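Local structure of CalS10 (6UK5) at residues 37-49 with 66-78. The protein binds S-adenosylmethionine and is thought to methylate an amino pentose during the biosynthesis of calicheamicin. Numbering follows the deposited sequence.
Sequences WHDEAADVADRIR and GAHLETFATRFPH. With SAM (S-adenosylmethionine), chain D.
Trp37 drives the CD1 edge of its indole into the face of His68, a T-shaped pair with the planes at 66° and CD1 over the centre of the imidazole. Ala67 CB lies over one face of the same indole, 3.5 Å from the centroid of its five-membered ring. At the edge, Trp37 NE1 donates to the carboxylate O of S-adenosylmethionine at 2.8 Å. His68 NE2 gives its hydrogen, in the imidazole plane, to Glu40 OE1 (2.9 Å), meeting it on the anti side and somewhat out of the carboxylate plane; OE2 is salt-bridged to Lys35. With an alanine at His68, Glu40 OE1 would probably lose this donor and the indole edge the ring it stands on, leaving Trp37 less firmly fixed against the cofactor carboxylate. The two helices belong to the Rossmann-like methyltransferase fold: 67-73 follows strand 57-61 and a glycine-rich turn consistent with the family's cofactor-binding loop, and 37-49 packs beside it, the axes approaching to 8.2 Å and crossing at -52°. Where the backbones come close, Ala41 CB sits over the centre of the Phe72 ring, almost on its normal, and against Thr71 CB, while Thr71 OG1 hydrogen-bonds His38 ND1 (3.3 Å). Val44 CG1 meets the Phe72 edge at CZ. Further along, Ala45 CB lies over one face of the Arg75 guanidinium and also touches Phe76 CE1. Bends at chi2 (-71°) and chi3 curl Arg75 toward helix 37-49, where NH2 makes a nearly straight salt bridge of 2.7 Å to Asp46 OD1. Arg49 and Phe76 point in opposite directions as they pass, the guanidinium nearly flat against the ring; Arg49 NH2 reaches Arg75 O at 3.0 Å, in the carbonyl plane, while NH1 bonds to Pro53 O. Ile48 CD1 closes against Phe76 CZ, and both side chains rest on Leu58 of the central sheet.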
# COMPACT_ATOMS: atom_id res chain seq x y z
N TRP A 37 -7.61 13.85 -15.60
CA TRP A 37 -6.99 14.96 -16.32
C TRP A 37 -7.72 15.24 -17.62
O TRP A 37 -7.77 16.38 -18.09
CB TRP A 37 -5.52 14.66 -16.61
CG TRP A 37 -4.57 14.95 -15.49
CD1 TRP A 37 -3.89 16.11 -15.28
CD2 TRP A 37 -4.16 14.05 -14.45
NE1 TRP A 37 -3.10 16.00 -14.17
CE2 TRP A 37 -3.24 14.74 -13.64
CE3 TRP A 37 -4.48 12.73 -14.13
CZ2 TRP A 37 -2.64 14.17 -12.53
CZ3 TRP A 37 -3.89 12.16 -13.01
CH2 TRP A 37 -2.98 12.87 -12.23
N HIS A 38 -8.30 14.20 -18.24
CA HIS A 38 -8.97 14.36 -19.52
C HIS A 38 -10.21 15.24 -19.38
O HIS A 38 -10.40 16.19 -20.15
CB HIS A 38 -9.35 13.00 -20.10
CG HIS A 38 -10.35 13.08 -21.21
ND1 HIS A 38 -10.00 13.43 -22.49
CD2 HIS A 38 -11.68 12.88 -21.21
CE1 HIS A 38 -11.09 13.42 -23.25
NE2 HIS A 38 -12.12 13.09 -22.50
N ASP A 39 -11.08 14.93 -18.42
CA ASP A 39 -12.28 15.73 -18.23
C ASP A 39 -11.94 17.16 -17.85
O ASP A 39 -12.60 18.11 -18.29
CB ASP A 39 -13.18 15.09 -17.17
CG ASP A 39 -13.77 13.77 -17.63
OD1 ASP A 39 -13.83 13.53 -18.85
OD2 ASP A 39 -14.19 12.97 -16.75
N GLU A 40 -10.90 17.34 -17.03
CA GLU A 40 -10.47 18.69 -16.66
C GLU A 40 -9.99 19.46 -17.88
O GLU A 40 -10.45 20.58 -18.14
CB GLU A 40 -9.38 18.61 -15.59
CG GLU A 40 -9.89 18.10 -14.25
CD GLU A 40 -8.78 17.85 -13.25
OE1 GLU A 40 -7.67 18.39 -13.46
OE2 GLU A 40 -9.01 17.11 -12.27
N ALA A 41 -9.07 18.88 -18.65
CA ALA A 41 -8.57 19.55 -19.84
C ALA A 41 -9.70 19.85 -20.81
O ALA A 41 -9.74 20.94 -21.41
CB ALA A 41 -7.49 18.70 -20.52
N ALA A 42 -10.63 18.91 -20.98
CA ALA A 42 -11.75 19.12 -21.88
C ALA A 42 -12.60 20.30 -21.43
O ALA A 42 -12.95 21.18 -22.23
CB ALA A 42 -12.60 17.85 -21.96
N ASP A 43 -12.96 20.34 -20.14
CA ASP A 43 -13.73 21.46 -19.62
C ASP A 43 -12.96 22.77 -19.79
O ASP A 43 -13.53 23.78 -20.22
CB ASP A 43 -14.06 21.23 -18.15
CG ASP A 43 -14.79 22.40 -17.52
OD1 ASP A 43 -15.38 23.20 -18.27
OD2 ASP A 43 -14.76 22.52 -16.28
N VAL A 44 -11.67 22.77 -19.46
CA VAL A 44 -10.86 23.97 -19.64
C VAL A 44 -10.87 24.40 -21.10
O VAL A 44 -10.99 25.59 -21.41
CB VAL A 44 -9.42 23.72 -19.14
CG1 VAL A 44 -8.50 24.87 -19.54
CG2 VAL A 44 -9.41 23.51 -17.64
N ALA A 45 -10.76 23.43 -22.02
CA ALA A 45 -10.76 23.76 -23.44
C ALA A 45 -12.07 24.40 -23.87
O ALA A 45 -12.08 25.38 -24.63
CB ALA A 45 -10.48 22.50 -24.26
N ASP A 46 -13.20 23.87 -23.39
CA ASP A 46 -14.49 24.46 -23.73
C ASP A 46 -14.57 25.92 -23.30
O ASP A 46 -15.10 26.76 -24.04
CB ASP A 46 -15.62 23.66 -23.08
CG ASP A 46 -15.79 22.28 -23.70
OD1 ASP A 46 -15.18 22.03 -24.76
OD2 ASP A 46 -16.55 21.47 -23.13
N ARG A 47 -14.06 26.24 -22.11
CA ARG A 47 -14.17 27.61 -21.61
C ARG A 47 -13.24 28.55 -22.36
O ARG A 47 -13.60 29.71 -22.62
CB ARG A 47 -13.85 27.64 -20.12
CG ARG A 47 -14.97 27.12 -19.24
CD ARG A 47 -14.52 27.02 -17.80
NE ARG A 47 -15.13 25.88 -17.13
CZ ARG A 47 -16.24 25.93 -16.40
NH1 ARG A 47 -16.88 27.08 -16.20
NH2 ARG A 47 -16.71 24.82 -15.84
N ILE A 48 -12.04 28.08 -22.72
CA ILE A 48 -11.16 28.89 -23.56
C ILE A 48 -11.87 29.26 -24.85
O ILE A 48 -11.78 30.40 -25.32
CB ILE A 48 -9.84 28.13 -23.83
CG1 ILE A 48 -9.06 27.97 -22.53
CG2 ILE A 48 -9.01 28.89 -24.85
CD1 ILE A 48 -7.99 26.90 -22.58
N ARG A 49 -12.60 28.30 -25.43
CA ARG A 49 -13.35 28.59 -26.65
C ARG A 49 -14.47 29.58 -26.40
O ARG A 49 -14.78 30.40 -27.27
CB ARG A 49 -13.92 27.29 -27.22
CG ARG A 49 -12.87 26.29 -27.66
CD ARG A 49 -12.08 26.83 -28.83
NE ARG A 49 -11.16 25.84 -29.39
CZ ARG A 49 -10.40 26.05 -30.46
NH1 ARG A 49 -10.45 27.21 -31.09
NH2 ARG A 49 -9.60 25.09 -30.89
N GLY A 66 2.54 16.34 -18.30
CA GLY A 66 1.83 16.66 -19.52
C GLY A 66 0.49 15.97 -19.67
O GLY A 66 -0.04 15.91 -20.78
N ALA A 67 -0.07 15.46 -18.57
CA ALA A 67 -1.34 14.75 -18.65
C ALA A 67 -2.44 15.65 -19.21
O ALA A 67 -3.20 15.24 -20.10
CB ALA A 67 -1.72 14.21 -17.28
N HIS A 68 -2.55 16.87 -18.69
CA HIS A 68 -3.49 17.83 -19.27
C HIS A 68 -3.17 18.08 -20.73
O HIS A 68 -4.06 18.06 -21.59
CB HIS A 68 -3.46 19.14 -18.48
CG HIS A 68 -4.27 19.11 -17.22
ND1 HIS A 68 -3.75 19.45 -15.99
CD2 HIS A 68 -5.58 18.82 -17.01
CE1 HIS A 68 -4.69 19.34 -15.07
NE2 HIS A 68 -5.81 18.96 -15.66
N LEU A 69 -1.89 18.33 -21.04
CA LEU A 69 -1.51 18.66 -22.40
C LEU A 69 -1.91 17.57 -23.39
O LEU A 69 -2.22 17.87 -24.55
CB LEU A 69 0.00 18.89 -22.48
CG LEU A 69 0.50 20.25 -22.02
CD1 LEU A 69 1.99 20.22 -21.75
CD2 LEU A 69 0.16 21.29 -23.06
N GLU A 70 -1.90 16.31 -22.96
CA GLU A 70 -2.29 15.23 -23.85
C GLU A 70 -3.67 15.47 -24.45
O GLU A 70 -3.89 15.26 -25.65
CB GLU A 70 -2.27 13.89 -23.10
CG GLU A 70 -2.59 12.70 -23.99
CD GLU A 70 -2.20 11.38 -23.36
OE1 GLU A 70 -3.02 10.83 -22.60
OE2 GLU A 70 -1.08 10.90 -23.62
N THR A 71 -4.63 15.91 -23.62
CA THR A 71 -5.97 16.16 -24.13
C THR A 71 -6.08 17.53 -24.79
O THR A 71 -6.88 17.70 -25.71
CB THR A 71 -6.99 16.03 -22.99
OG1 THR A 71 -6.97 14.68 -22.49
CG2 THR A 71 -8.39 16.34 -23.50
N PHE A 72 -5.30 18.52 -24.33
CA PHE A 72 -5.31 19.82 -24.99
C PHE A 72 -4.88 19.70 -26.45
O PHE A 72 -5.40 20.41 -27.32
CB PHE A 72 -4.41 20.80 -24.25
CG PHE A 72 -5.04 21.41 -23.02
CD1 PHE A 72 -4.34 21.47 -21.83
CD2 PHE A 72 -6.32 21.94 -23.07
CE1 PHE A 72 -4.91 22.04 -20.70
CE2 PHE A 72 -6.90 22.51 -21.94
CZ PHE A 72 -6.19 22.56 -20.76
N ALA A 73 -3.92 18.81 -26.73
CA ALA A 73 -3.42 18.67 -28.10
C ALA A 73 -4.52 18.21 -29.06
O ALA A 73 -4.54 18.61 -30.22
CB ALA A 73 -2.24 17.69 -28.13
N THR A 74 -5.44 17.36 -28.58
CA THR A 74 -6.56 16.93 -29.40
C THR A 74 -7.56 18.06 -29.65
O THR A 74 -8.46 17.89 -30.49
CB THR A 74 -7.30 15.77 -28.73
OG1 THR A 74 -8.16 16.28 -27.70
CG2 THR A 74 -6.32 14.78 -28.11
N ARG A 75 -7.42 19.19 -28.96
CA ARG A 75 -8.40 20.27 -29.01
C ARG A 75 -7.85 21.57 -29.57
O ARG A 75 -8.64 22.40 -30.04
CB ARG A 75 -8.95 20.52 -27.59
CG ARG A 75 -9.64 19.30 -26.98
CD ARG A 75 -10.97 18.98 -27.63
NE ARG A 75 -11.86 20.14 -27.65
CZ ARG A 75 -12.68 20.47 -26.65
NH1 ARG A 75 -12.72 19.73 -25.54
NH2 ARG A 75 -13.44 21.54 -26.75
N PHE A 76 -6.53 21.77 -29.55
CA PHE A 76 -5.90 22.98 -30.08
C PHE A 76 -4.81 22.60 -31.07
O PHE A 76 -4.04 21.67 -30.83
CB PHE A 76 -5.31 23.83 -28.94
CG PHE A 76 -6.33 24.31 -27.95
CD1 PHE A 76 -6.47 23.70 -26.71
CD2 PHE A 76 -7.16 25.38 -28.26
CE1 PHE A 76 -7.41 24.15 -25.81
CE2 PHE A 76 -8.10 25.83 -27.35
CZ PHE A 76 -8.22 25.21 -26.13
N PRO A 77 -4.73 23.31 -32.22
CA PRO A 77 -3.71 22.98 -33.22
C PRO A 77 -2.30 22.93 -32.66
O PRO A 77 -1.61 21.91 -32.79
CB PRO A 77 -3.85 24.11 -34.26
CG PRO A 77 -5.24 24.59 -34.10
CD PRO A 77 -5.57 24.45 -32.64
N HIS A 78 -1.85 24.02 -32.04
CA HIS A 78 -0.51 24.12 -31.49
C HIS A 78 -0.59 24.18 -29.97
O HIS A 78 -1.38 24.94 -29.41
CB HIS A 78 0.24 25.33 -32.04
CG HIS A 78 1.68 25.39 -31.62
ND1 HIS A 78 2.38 26.57 -31.55
CD2 HIS A 78 2.52 24.43 -31.18
CE1 HIS A 78 3.61 26.33 -31.13
NE2 HIS A 78 3.72 25.03 -30.90
N SAM D . -0.35 20.36 -14.68
CA SAM D . 0.27 19.39 -13.83
C SAM D . -0.65 18.15 -13.60
O SAM D . -1.85 18.35 -13.31
OXT SAM D . -0.09 17.04 -13.71
CB SAM D . 0.64 20.03 -12.49
CG SAM D . 1.71 19.17 -11.84
SD SAM D . 1.69 19.62 -10.09
CE SAM D . 2.46 18.18 -9.38
C5' SAM D . 3.00 20.87 -9.84
C4' SAM D . 4.11 21.00 -10.90
O4' SAM D . 4.63 22.34 -10.86
C3' SAM D . 5.30 20.06 -10.70
O3' SAM D . 5.34 19.07 -11.72
C2' SAM D . 6.54 20.97 -10.78
O2' SAM D . 7.52 20.46 -11.67
C1' SAM D . 5.97 22.30 -11.28
N9 SAM D . 6.65 23.48 -10.76
C8 SAM D . 6.79 23.86 -9.45
N7 SAM D . 7.38 25.02 -9.29
C5 SAM D . 7.63 25.44 -10.58
C6 SAM D . 8.22 26.61 -11.10
N6 SAM D . 8.72 27.59 -10.34
N1 SAM D . 8.29 26.74 -12.44
C2 SAM D . 7.81 25.76 -13.20
N3 SAM D . 7.24 24.61 -12.83
C4 SAM D . 7.19 24.51 -11.50